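PDB 6HB0: ABC transporter periplasmic-binding protein YtfQ from Mycobacterium smegmatis, which probably binds a sugar, most likely L-arabinofuranose, outside the cell membrane and delivers it to an ABC transporter. Local coordinates for residues 42-47 with 267-272; 87-92 with 108-113; 150-155 with 179-184; 242-247 with 258-263. All coordinates share one frame; numbering follows the deposited sequence.

The four contacts are divided between the two lobes of the binding protein, each built round its own sheet. Interactions 1 and 2 lie in the lobe with strands 21-26 and 51-56: the first is a buried helix-helix contact made of small apolar groups and a methionine, the second a surface contact between the start of helix 90-98, with the turn before it, and the loop 108-113, held by a carboxylate and waters. Interactions 3 and 4 share the sheet of the other lobe, their centres about 18 Å apart. Both join parallel strands of beta-alpha-beta units, interaction 3 at an outermost strand, interaction 4 deeper, near the centre of the chain. Strand 259-263 of interaction 4 leads on to helix 269-279 of interaction 1.

Interaction 1. Residues 42-47 with 267-272; sequences KSAAEE and LGPELM. With ZN (zinc ion), chain D.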
loop_
_atom_site.group_PDB
_atom_site.type_symbol
_atom_site.label_atom_id
_atom_site.label_comp_id
_atom_site.label_asym_id
_atom_site.label_seq_id
_atom_site.Cartn_x
_atom_site.Cartn_y
_atom_site.Cartn_z
ATOM N N LYS A 42 -0.549 16.945 -6.136
ATOM C CA LYS A 42 -0.331 18.309 -6.623
ATOM C C LYS A 42 0.362 18.321 -7.978
ATOM O O LYS A 42 -0.104 19.013 -8.915
ATOM C CB LYS A 42 0.444 19.099 -5.583
ATOM C CG LYS A 42 0.850 20.507 -5.962
ATOM C CD LYS A 42 1.448 21.222 -4.746
ATOM C CE LYS A 42 2.157 22.535 -5.099
ATOM N NZ LYS A 42 3.046 22.414 -6.310
ATOM N N SER A 43 1.449 17.561 -8.090
ATOM C CA SER A 43 2.191 17.474 -9.376
ATOM C C SER A 43 1.353 16.856 -10.521
ATOM O O SER A 43 1.388 17.318 -11.655
ATOM C CB SER A 43 3.482 16.696 -9.202
ATOM O OG SER A 43 3.224 15.361 -8.868
ATOM N N ALA A 44 0.568 15.837 -10.220
ATOM C CA ALA A 44 -0.252 15.195 -11.252
ATOM C C ALA A 44 -1.327 16.148 -11.746
ATOM O O ALA A 44 -1.663 16.117 -12.927
ATOM C CB ALA A 44 -0.896 13.908 -10.731
ATOM N N ALA A 45 -1.880 16.988 -10.859
ATOM C CA ALA A 45 -2.852 17.973 -11.323
ATOM C C ALA A 45 -2.203 19.049 -12.220
ATOM O O ALA A 45 -2.791 19.435 -13.217
ATOM C CB ALA A 45 -3.589 18.627 -10.176
ATOM N N GLU A 46 -1.022 19.504 -11.871
ATOM C CA GLU A 46 -0.263 20.444 -12.715
ATOM C C GLU A 46 -0.005 19.812 -14.086
ATOM O O GLU A 46 -0.294 20.414 -15.130
ATOM C CB GLU A 46 1.028 20.831 -12.057
ATOM C CG GLU A 46 0.890 21.726 -10.844
ATOM C CD GLU A 46 2.131 21.815 -10.004
ATOM O OE1 GLU A 46 2.172 22.696 -9.163
ATOM O OE2 GLU A 46 3.085 21.034 -10.143
ATOM N N GLU A 47 0.457 18.572 -14.108
ATOM C CA GLU A 47 0.659 17.874 -15.383
ATOM C C GLU A 47 -0.605 17.697 -16.205
ATOM O O GLU A 47 -0.554 17.772 -17.449
ATOM C CB GLU A 47 1.305 16.503 -15.193
ATOM C CG GLU A 47 2.711 16.427 -14.579
ATOM C CD GLU A 47 3.648 17.596 -14.866
ATOM O OE1 GLU A 47 4.793 17.486 -15.342
ATOM O OE2 GLU A 47 3.233 18.706 -14.485
ATOM N N LEU A 267 -1.341 6.824 -7.653
ATOM C CA LEU A 267 -0.113 7.535 -8.090
ATOM C C LEU A 267 -0.369 9.029 -8.411
ATOM O O LEU A 267 0.510 9.890 -8.205
ATOM C CB LEU A 267 0.454 6.863 -9.335
ATOM C CG LEU A 267 1.000 5.453 -9.134
ATOM C CD1 LEU A 267 1.747 5.045 -10.398
ATOM C CD2 LEU A 267 1.897 5.375 -7.900
ATOM N N GLY A 268 -1.536 9.313 -8.960
ATOM C CA GLY A 268 -1.944 10.712 -9.202
ATOM C C GLY A 268 -2.559 10.863 -10.559
ATOM O O GLY A 268 -3.633 11.372 -10.671
ATOM N N PRO A 269 -1.875 10.390 -11.607
ATOM C CA PRO A 269 -2.393 10.605 -12.951
ATOM C C PRO A 269 -3.678 9.909 -13.222
ATOM O O PRO A 269 -4.541 10.425 -13.952
ATOM C CB PRO A 269 -1.283 10.045 -13.844
ATOM C CG PRO A 269 -0.086 10.321 -13.050
ATOM C CD PRO A 269 -0.475 9.954 -11.651
ATOM N N GLU A 270 -3.857 8.750 -12.620
ATOM C CA GLU A 270 -5.113 8.026 -12.836
ATOM C C GLU A 270 -6.286 8.783 -12.172
ATOM O O GLU A 270 -7.393 8.818 -12.713
ATOM C CB GLU A 270 -5.006 6.547 -12.445
ATOM C CG GLU A 270 -5.119 6.194 -10.972
ATOM C CD GLU A 270 -3.867 6.570 -10.150
ATOM O OE1 GLU A 270 -3.751 7.798 -9.859
ATOM O OE2 GLU A 270 -3.014 5.681 -9.760
ATOM N N LEU A 271 -6.057 9.400 -11.022
ATOM C CA LEU A 271 -7.079 10.261 -10.399
ATOM C C LEU A 271 -7.456 11.410 -11.326
ATOM O O LEU A 271 -8.635 11.697 -11.535
ATOM C CB LEU A 271 -6.547 10.806 -9.067
ATOM C CG LEU A 271 -7.378 11.855 -8.370
ATOM C CD1 LEU A 271 -8.779 11.314 -8.140
ATOM C CD2 LEU A 271 -6.708 12.280 -7.070
ATOM N N MET A 272 -6.457 12.067 -11.910
ATOM C CA MET A 272 -6.737 13.217 -12.800
ATOM C C MET A 272 -7.503 12.736 -14.034
ATOM O O MET A 272 -8.439 13.364 -14.471
ATOM C CB MET A 272 -5.468 13.944 -13.206
ATOM C CG MET A 272 -4.686 14.457 -12.021
ATOM S SD MET A 272 -5.664 15.490 -10.895
ATOM C CE MET A 272 -4.881 15.059 -9.343
HETATM ZN ZN ZN D . 4.668 20.684 -9.233
HETATM O O HOH W 1 5.073 19.579 -7.329
#
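Ala44 sets its methyl group against the bare backbone of Gly268, CB lying 3.5 Å from Gly268 C, and the ring of Pro269 borders the same methyl. With no side chain at Gly268, helix 38-48 can come this near to the first turn of helix 269-279. Met272 packs beside it. Its CG stands opposite its own carbonyl carbon (chi1 -58°) and meets Ala44 O at 3.6 Å; a bend at chi2 (-54°) carries the sulfur alongside Ala45, with Met272 SD 3.8 Å from Ala45 CB and the terminal methyl CE reaching the same alanine. No hydrogen bond spans the two segments; the direct contacts between them are van der Waals packing.

The helix start at Gly268 is shaped by Glu270, whose chain folds back on itself. Its OE1 takes Gly268 N at 2.8 Å through the syn lone pair and Leu271 N at 3.0 Å through the anti one, while OE2 receives Leu267 N; three N-H groups thus fix the carboxylate's rotation. Across helix 38-48, Glu46 OE2 binds a zinc ion at 1.9 Å together with a water and with His318 and His322 of the C-terminal histidine run, probably a purification tag, and Glu46 OE1 forms a salt bridge with Lys42.

Met272 also touches Ile41 and Ala48 of helix 38-48, whereas Ala45 packs on Leu52 of strand 51-56, placing the contact between the two helices and the edge of the sheet.

Interaction 2. Residues 87-92 with 108-113; sequences TGWDAV and RAVDTQ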
loop_
_atom_site.group_PDB
_atom_site.type_symbol
_atom_site.label_atom_id
_atom_site.label_comp_id
_atom_site.label_asym_id
_atom_site.label_seq_id
_atom_site.Cartn_x
_atom_site.Cartn_y
_atom_site.Cartn_z
ATOM N N THR A 87 -16.942 4.857 7.540
ATOM C CA THR A 87 -18.387 4.990 7.685
ATOM C C THR A 87 -18.829 6.380 8.004
ATOM O O THR A 87 -18.090 7.173 8.554
ATOM C CB THR A 87 -18.917 4.124 8.880
ATOM O OG1 THR A 87 -18.355 2.823 8.802
ATOM C CG2 THR A 87 -20.432 3.975 8.789
ATOM N N GLY A 88 -20.080 6.672 7.698
ATOM C CA GLY A 88 -20.684 7.924 8.056
ATOM C C GLY A 88 -20.615 8.998 6.991
ATOM O O GLY A 88 -20.783 10.180 7.278
ATOM N N TRP A 89 -20.420 8.586 5.746
ATOM C CA TRP A 89 -20.364 9.512 4.644
ATOM C C TRP A 89 -21.658 9.675 3.882
ATOM O O TRP A 89 -21.734 10.547 3.003
ATOM C CB TRP A 89 -19.267 9.086 3.660
ATOM C CG TRP A 89 -17.970 8.923 4.302
ATOM C CD1 TRP A 89 -17.350 7.750 4.660
ATOM C CD2 TRP A 89 -17.127 9.974 4.745
ATOM N NE1 TRP A 89 -16.168 8.029 5.299
ATOM C CE2 TRP A 89 -16.009 9.386 5.356
ATOM C CE3 TRP A 89 -17.188 11.363 4.642
ATOM C CZ2 TRP A 89 -14.973 10.118 5.840
ATOM C CZ3 TRP A 89 -16.154 12.099 5.176
ATOM C CH2 TRP A 89 -15.067 11.475 5.734
ATOM N N ASP A 90 -22.657 8.851 4.137
ATOM C CA ASP A 90 -23.808 8.806 3.226
ATOM C C ASP A 90 -24.537 10.131 3.121
ATOM O O ASP A 90 -24.956 10.508 2.030
ATOM C CB ASP A 90 -24.795 7.701 3.595
ATOM C CG ASP A 90 -24.313 6.329 3.212
ATOM O OD1 ASP A 90 -23.211 6.197 2.612
ATOM O OD2 ASP A 90 -25.037 5.359 3.543
ATOM N N ALA A 91 -24.656 10.853 4.233
ATOM C CA ALA A 91 -25.337 12.137 4.245
ATOM C C ALA A 91 -24.606 13.175 3.394
ATOM O O ALA A 91 -25.217 13.795 2.513
ATOM C CB ALA A 91 -25.466 12.666 5.649
ATOM N N VAL A 92 -23.325 13.388 3.650
ATOM C CA VAL A 92 -22.614 14.351 2.825
ATOM C C VAL A 92 -22.513 13.933 1.332
ATOM O O VAL A 92 -22.536 14.771 0.406
ATOM C CB VAL A 92 -21.271 14.718 3.437
ATOM C CG1 VAL A 92 -20.208 13.661 3.200
ATOM C CG2 VAL A 92 -20.772 16.028 2.855
ATOM N N ARG A 108 -8.748 4.661 1.019
ATOM C CA ARG A 108 -9.501 3.819 1.921
ATOM C C ARG A 108 -10.941 3.743 1.417
ATOM O O ARG A 108 -11.520 4.746 1.016
ATOM C CB ARG A 108 -9.459 4.397 3.324
ATOM C CG ARG A 108 -10.271 3.596 4.344
ATOM C CD ARG A 108 -10.609 4.417 5.586
ATOM N NE ARG A 108 -9.399 4.967 6.186
ATOM C CZ ARG A 108 -8.541 4.286 6.929
ATOM N NH1 ARG A 108 -7.473 4.897 7.404
ATOM N NH2 ARG A 108 -8.739 3.003 7.204
ATOM N N ALA A 109 -11.480 2.532 1.391
ATOM C CA ALA A 109 -12.827 2.248 0.913
ATOM C C ALA A 109 -13.850 2.640 1.955
ATOM O O ALA A 109 -13.534 2.675 3.118
ATOM C CB ALA A 109 -12.959 0.762 0.661
ATOM N N VAL A 110 -15.062 2.945 1.543
ATOM C CA VAL A 110 -16.110 3.243 2.512
ATOM C C VAL A 110 -17.170 2.166 2.568
ATOM O O VAL A 110 -17.338 1.408 1.632
ATOM C CB VAL A 110 -16.791 4.596 2.271
ATOM C CG1 VAL A 110 -15.765 5.713 2.421
ATOM C CG2 VAL A 110 -17.536 4.581 0.950
ATOM N N ASP A 111 -17.875 2.140 3.689
ATOM C CA ASP A 111 -19.097 1.366 3.860
ATOM C C ASP A 111 -20.215 2.335 3.502
ATOM O O ASP A 111 -20.254 3.463 4.008
ATOM C CB ASP A 111 -19.333 1.026 5.344
ATOM C CG ASP A 111 -18.389 -0.039 5.912
ATOM O OD1 ASP A 111 -17.677 -0.752 5.153
ATOM O OD2 ASP A 111 -18.397 -0.167 7.170
ATOM N N THR A 112 -21.131 1.936 2.651
ATOM C CA THR A 112 -22.285 2.790 2.406
ATOM C C THR A 112 -23.552 1.987 2.551
ATOM O O THR A 112 -23.532 0.775 2.315
ATOM C CB THR A 112 -22.247 3.410 1.008
ATOM O OG1 THR A 112 -23.388 4.274 0.840
ATOM C CG2 THR A 112 -22.150 2.334 -0.061
ATOM N N GLN A 113 -24.628 2.658 2.933
ATOM C CA GLN A 113 -25.941 2.035 2.906
ATOM C C GLN A 113 -26.765 2.558 1.690
ATOM O O GLN A 113 -27.958 2.317 1.627
ATOM C CB GLN A 113 -26.684 2.305 4.220
ATOM C CG GLN A 113 -25.862 2.133 5.509
ATOM C CD GLN A 113 -25.508 0.688 5.761
ATOM O OE1 GLN A 113 -26.352 -0.210 5.593
ATOM N NE2 GLN A 113 -24.274 0.440 6.168
HETATM O O HOH W 2 -20.514 0.406 8.631
HETATM O O HOH W 3 -20.666 6.025 4.067
#
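Asp90 grips the loop 108-113 with both carboxylate oxygens. Its OD1 accepts a short bond of 2.6 Å from Thr112 OG1, which arrives from above the carboxylate plane. OD2 receives Gln113 N at 2.8 Å through its syn lone pair. Thr112 offers its hydroxyl because OG1 lies trans to the backbone N (chi1 -178°), which swings it across the aspartate. Earlier in the loop, Val110 brings CG1 to within 3.4 Å of Trp89 CD1, the valine and indole side chains running roughly at right angles; this is the apolar part of the contact.

Two waters bridge the segments. One accepts from Trp89 N at 3.1 Å and donates both to Asp90 OD1 at 2.9 Å and to Asp111 O at 2.6 Å, tying three backbone and side-chain atoms together. The other donates to Asp111 OD2 and also bonds to Thr87 OG1.

A second shell holds these groups in place. Arg86 makes a salt bridge to Asp111 OD1, Asp114 N donates to Thr112 OG1, and the indole N-H of Trp89 is taken by Val85 O while its ring meets that of Phe81. Asp90 and Asp114 have been seen to bind zinc in crystals of this protein, although no zinc is bound by them in this chain.

Around Asp90 OD1, then, a hydroxyl and a water both donate, with a backbone N-H on OD2: a donor-rich setting that would probably keep the carboxylate ionised, at a surface where carboxylates can also gather zinc.

Interaction 3. Residues 150-155 with 179-184; sequences IVQLEG and LKIVAS
Parallel strands 150-154 and 179-184 are joined first by backbone bonds. Ile150 N donates to Lys180 O and Ile150 O accepts from Val182 N, each at 2.8 Å, so that Ile150 straddles Ile181; further on, Gln152 N donates to Ala183 O at 2.9 Å. One strand advances two residues from Ile150 to Gln152 while the other advances three, from Ile181 to Ser184, a beta bulge at Val182 and Ala183. It leaves Ala183 N buried without a partner. CA-H...O contacts support the pairing, as from Val151 CA to Ala183 O at 3.3 Å.

The polar side-chain link is between Ser184 and Glu154. Ser184 OG, turned away from its own N (chi1 -163°), donates to Glu154 OE2 at 2.6 Å by that oxygen's anti lone pair; Lys166 forms a salt bridge to the same oxygen. Gln152 extends fully past the serine, its CB and NE2 brushing Ser184 OG, and its OE1 is held by Gln214.

Apolar contacts lie on both faces. On the side of Ile150 and Ile181, which faces helix 160-173, Ile150 CD1 meets Leu179 CB at 4.0 Å. On the other, where Val151 and Ala183 pack on Phe201 of helix 191-204, Val151 CG1 touches Val182 CG2 at 3.9 Å and Ala183 CB at 4.1 Å.

Helix 160-173 connects the two strands, making this a beta-alpha-beta crossover at the edge of the sheet, with strand 179-186 outermost, as expected of the alpha/beta lobes of periplasmic binding proteins.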
loop_
_atom_site.group_PDB
_atom_site.type_symbol
_atom_site.label_atom_id
_atom_site.label_comp_id
_atom_site.label_asym_id
_atom_site.label_seq_id
_atom_site.Cartn_x
_atom_site.Cartn_y
_atom_site.Cartn_z
ATOM N N ILE A 150 7.430 -21.797 7.829
ATOM C CA ILE A 150 7.330 -20.361 7.629
ATOM C C ILE A 150 7.040 -19.741 8.987
ATOM O O ILE A 150 6.199 -20.246 9.719
ATOM C CB ILE A 150 6.163 -20.023 6.697
ATOM C CG1 ILE A 150 6.366 -20.676 5.329
ATOM C CG2 ILE A 150 6.033 -18.501 6.528
ATOM C CD1 ILE A 150 5.103 -20.666 4.480
ATOM N N VAL A 151 7.754 -18.672 9.327
ATOM C CA VAL A 151 7.320 -17.848 10.436
ATOM C C VAL A 151 6.864 -16.500 9.907
ATOM O O VAL A 151 7.387 -16.014 8.921
ATOM C CB VAL A 151 8.377 -17.721 11.512
ATOM C CG1 VAL A 151 8.747 -19.124 12.032
ATOM C CG2 VAL A 151 9.582 -16.894 11.078
ATOM N N GLN A 152 5.862 -15.919 10.556
ATOM C CA GLN A 152 5.263 -14.694 10.097
ATOM C C GLN A 152 5.340 -13.595 11.126
ATOM O O GLN A 152 4.901 -13.744 12.276
ATOM C CB GLN A 152 3.814 -14.958 9.696
ATOM C CG GLN A 152 3.067 -13.715 9.213
ATOM C CD GLN A 152 1.752 -13.990 8.468
ATOM O OE1 GLN A 152 1.167 -13.072 7.882
ATOM N NE2 GLN A 152 1.263 -15.217 8.541
ATOM N N LEU A 153 5.895 -12.477 10.717
ATOM C CA LEU A 153 5.940 -11.271 11.563
ATOM C C LEU A 153 4.761 -10.428 11.120
ATOM O O LEU A 153 4.741 -9.890 10.000
ATOM C CB LEU A 153 7.263 -10.553 11.370
ATOM C CG LEU A 153 8.517 -11.349 11.731
ATOM C CD1 LEU A 153 9.776 -10.607 11.286
ATOM C CD2 LEU A 153 8.572 -11.564 13.230
ATOM N N GLU A 154 3.725 -10.362 11.971
ATOM C CA GLU A 154 2.542 -9.642 11.638
ATOM C C GLU A 154 2.641 -8.190 12.050
ATOM O O GLU A 154 3.357 -7.847 12.999
ATOM C CB GLU A 154 1.336 -10.212 12.371
ATOM C CG GLU A 154 1.135 -11.679 12.199
ATOM C CD GLU A 154 0.053 -12.207 13.158
ATOM O OE1 GLU A 154 -0.767 -11.411 13.674
ATOM O OE2 GLU A 154 0.002 -13.433 13.347
ATOM N N GLY A 155 1.891 -7.358 11.343
ATOM C CA GLY A 155 1.711 -5.981 11.706
ATOM C C GLY A 155 0.874 -5.837 12.995
ATOM O O GLY A 155 0.441 -6.803 13.614
ATOM N N LEU A 179 3.844 -26.263 2.829
ATOM C CA LEU A 179 4.149 -24.954 3.382
ATOM C C LEU A 179 3.329 -24.791 4.626
ATOM O O LEU A 179 2.104 -24.808 4.579
ATOM C CB LEU A 179 3.782 -23.842 2.405
ATOM C CG LEU A 179 4.336 -23.918 0.985
ATOM C CD1 LEU A 179 4.178 -22.552 0.344
ATOM C CD2 LEU A 179 5.767 -24.357 0.957
ATOM N N LYS A 180 3.993 -24.614 5.741
ATOM C CA LYS A 180 3.261 -24.464 6.989
ATOM C C LYS A 180 3.740 -23.262 7.770
ATOM O O LYS A 180 4.925 -23.078 7.997
ATOM C CB LYS A 180 3.422 -25.727 7.829
ATOM C CG LYS A 180 2.231 -26.652 7.651
ATOM C CD LYS A 180 2.569 -28.113 7.849
ATOM C CE LYS A 180 1.271 -28.913 7.888
ATOM N NZ LYS A 180 1.587 -30.355 8.018
ATOM N N ILE A 181 2.802 -22.455 8.207
ATOM C CA ILE A 181 3.145 -21.411 9.120
ATOM C C ILE A 181 3.270 -21.995 10.543
ATOM O O ILE A 181 2.272 -22.365 11.128
ATOM C CB ILE A 181 2.106 -20.320 9.086
ATOM C CG1 ILE A 181 2.067 -19.701 7.669
ATOM C CG2 ILE A 181 2.438 -19.274 10.169
ATOM C CD1 ILE A 181 0.831 -18.861 7.446
ATOM N N VAL A 182 4.482 -22.032 11.072
ATOM C CA VAL A 182 4.722 -22.682 12.374
ATOM C C VAL A 182 4.739 -21.675 13.518
ATOM O O VAL A 182 4.721 -22.051 14.671
ATOM C CB VAL A 182 6.001 -23.569 12.376
ATOM C CG1 VAL A 182 5.827 -24.747 11.421
ATOM C CG2 VAL A 182 7.256 -22.768 12.065
ATOM N N ALA A 183 4.827 -20.393 13.211
ATOM C CA ALA A 183 4.689 -19.354 14.245
ATOM C C ALA A 183 4.296 -18.061 13.572
ATOM O O ALA A 183 4.718 -17.806 12.436
ATOM C CB ALA A 183 5.982 -19.176 15.010
ATOM N N SER A 184 3.474 -17.271 14.259
ATOM C CA SER A 184 2.936 -16.050 13.713
ATOM C C SER A 184 2.647 -15.117 14.883
ATOM O O SER A 184 1.951 -15.491 15.814
ATOM C CB SER A 184 1.698 -16.325 12.920
ATOM O OG SER A 184 1.391 -15.229 12.068
#

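Interaction 4. Residues 242-247 with 258-263; sequences VDATHD and NYIVEC. With ZN (zinc ion), chain F.
Within the beta-alpha-beta unit of strand 238-242, helix 246-253 and strand 259-263, Val242 and Val261 pair in parallel where the first strand ends. Asp243 N donates to Val261 O at 2.8 Å with an angle of 166°, the same oxygen receives a CA-H...O contact from Val242, and the two valines meet through their CG2 methyls at 4.0 Å. The chain then turns away through an inverse gamma turn centred on Ala244, closed by a weak bond from Thr245 N to Asp243 O. Ile260 packs against this turn: its CG2 comes 3.4 Å from Asp243 O and 3.9 Å from Ala244 CB.

Glu262 reaches over with its chain fully extended (chi1 -176°), bringing OE1 to Ala244 N at 2.8 Å through the anti lone pair, while OE2 is held by Asn264. Next along the strand, Cys263 SG binds a zinc ion at 2.3 Å, together with Glu128, Asp292 and a water.

Asp243 OD1 lies 4.9 Å from Glu262 OE1, yet Arg34 forms a salt bridge to the aspartate and also touches the glutamate, which probably offsets the repulsion of two carboxylates at this turn.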
loop_
_atom_site.group_PDB
_atom_site.type_symbol
_atom_site.label_atom_id
_atom_site.label_comp_id
_atom_site.label_asym_id
_atom_site.label_seq_id
_atom_site.Cartn_x
_atom_site.Cartn_y
_atom_site.Cartn_z
ATOM N N VAL A 242 6.842 -7.226 2.562
ATOM C CA VAL A 242 6.074 -6.211 1.885
ATOM C C VAL A 242 6.724 -4.852 2.080
ATOM O O VAL A 242 7.234 -4.563 3.143
ATOM C CB VAL A 242 4.647 -6.202 2.429
ATOM C CG1 VAL A 242 3.797 -5.197 1.673
ATOM C CG2 VAL A 242 4.037 -7.608 2.352
ATOM N N ASP A 243 6.672 -4.018 1.035
ATOM C CA ASP A 243 7.103 -2.587 1.008
ATOM C C ASP A 243 8.456 -2.452 0.275
ATOM O O ASP A 243 9.512 -2.846 0.770
ATOM C CB ASP A 243 7.255 -1.910 2.370
ATOM C CG ASP A 243 5.977 -1.783 3.167
ATOM O OD1 ASP A 243 4.861 -1.761 2.634
ATOM O OD2 ASP A 243 6.142 -1.663 4.383
ATOM N N ALA A 244 8.420 -1.864 -0.903
ATOM C CA ALA A 244 9.621 -1.695 -1.679
ATOM C C ALA A 244 10.256 -0.357 -1.316
ATOM O O ALA A 244 10.295 0.562 -2.120
ATOM C CB ALA A 244 9.266 -1.766 -3.137
ATOM N N THR A 245 10.696 -0.238 -0.076
ATOM C CA THR A 245 11.318 0.971 0.390
ATOM C C THR A 245 12.824 0.897 0.098
ATOM O O THR A 245 13.399 -0.158 -0.226
ATOM C CB THR A 245 11.169 1.092 1.908
ATOM O OG1 THR A 245 11.858 -0.001 2.536
ATOM C CG2 THR A 245 9.724 1.106 2.325
ATOM N N HIS A 246 13.481 2.020 0.252
ATOM C CA HIS A 246 14.923 2.073 0.033
ATOM C C HIS A 246 15.685 0.992 0.872
ATOM O O HIS A 246 16.515 0.244 0.331
ATOM C CB HIS A 246 15.479 3.482 0.345
ATOM C CG HIS A 246 16.740 3.798 -0.408
ATOM N ND1 HIS A 246 16.766 4.678 -1.473
ATOM C CD2 HIS A 246 18.000 3.319 -0.279
ATOM C CE1 HIS A 246 17.992 4.698 -1.985
ATOM N NE2 HIS A 246 18.760 3.895 -1.275
ATOM N N ASP A 247 15.415 0.932 2.171
ATOM C CA ASP A 247 16.181 0.033 3.054
ATOM C C ASP A 247 15.844 -1.429 2.830
ATOM O O ASP A 247 16.752 -2.292 2.881
ATOM C CB ASP A 247 16.047 0.449 4.502
ATOM C CG ASP A 247 16.770 1.791 4.777
ATOM O OD1 ASP A 247 17.566 2.289 3.917
ATOM O OD2 ASP A 247 16.567 2.351 5.855
ATOM N N ASN A 258 15.038 -11.969 0.141
ATOM C CA ASN A 258 14.916 -12.701 -1.109
ATOM C C ASN A 258 13.856 -12.170 -2.024
ATOM O O ASN A 258 13.942 -12.341 -3.246
ATOM C CB ASN A 258 14.652 -14.168 -0.775
ATOM C CG ASN A 258 15.750 -14.736 0.125
ATOM O OD1 ASN A 258 15.712 -14.571 1.336
ATOM N ND2 ASN A 258 16.779 -15.308 -0.480
ATOM N N TYR A 259 12.809 -11.537 -1.469
ATOM C CA TYR A 259 11.738 -11.057 -2.311
ATOM C C TYR A 259 10.955 -9.959 -1.585
ATOM O O TYR A 259 10.693 -10.053 -0.358
ATOM C CB TYR A 259 10.822 -12.201 -2.684
ATOM C CG TYR A 259 9.925 -11.959 -3.878
ATOM C CD1 TYR A 259 10.462 -11.795 -5.157
ATOM C CD2 TYR A 259 8.553 -11.915 -3.742
ATOM C CE1 TYR A 259 9.640 -11.565 -6.259
ATOM C CE2 TYR A 259 7.731 -11.705 -4.838
ATOM C CZ TYR A 259 8.306 -11.553 -6.087
ATOM O OH TYR A 259 7.470 -11.344 -7.118
ATOM N N ILE A 260 10.592 -8.916 -2.352
ATOM C CA ILE A 260 9.739 -7.848 -1.873
ATOM C C ILE A 260 8.547 -7.662 -2.802
ATOM O O ILE A 260 8.673 -7.750 -4.028
ATOM C CB ILE A 260 10.537 -6.566 -1.746
ATOM C CG1 ILE A 260 11.476 -6.642 -0.565
ATOM C CG2 ILE A 260 9.604 -5.357 -1.555
ATOM C CD1 ILE A 260 12.463 -5.490 -0.561
ATOM N N VAL A 261 7.373 -7.444 -2.220
ATOM C CA VAL A 261 6.177 -7.102 -2.957
ATOM C C VAL A 261 5.617 -5.796 -2.433
ATOM O O VAL A 261 5.809 -5.464 -1.247
ATOM C CB VAL A 261 5.071 -8.193 -2.872
ATOM C CG1 VAL A 261 5.574 -9.479 -3.493
ATOM C CG2 VAL A 261 4.662 -8.438 -1.462
ATOM N N GLU A 262 4.890 -5.074 -3.272
ATOM C CA GLU A 262 4.155 -3.884 -2.830
ATOM C C GLU A 262 3.022 -3.669 -3.748
ATOM O O GLU A 262 3.173 -3.866 -4.948
ATOM C CB GLU A 262 5.042 -2.651 -2.825
ATOM C CG GLU A 262 4.316 -1.426 -2.285
ATOM C CD GLU A 262 5.139 -0.157 -2.271
ATOM O OE1 GLU A 262 6.297 -0.241 -1.840
ATOM O OE2 GLU A 262 4.609 0.942 -2.639
ATOM N N CYS A 263 1.863 -3.300 -3.204
ATOM C CA CYS A 263 0.759 -2.788 -3.968
ATOM C C CYS A 263 0.826 -1.272 -3.744
ATOM O O CYS A 263 0.739 -0.798 -2.608
ATOM C CB CYS A 263 -0.579 -3.314 -3.482
ATOM S SG CYS A 263 -1.974 -2.771 -4.497
HETATM ZN ZN ZN F . -1.810 -4.197 -6.245
HETATM O O HOH W 4 -3.115 -3.600 -7.670
#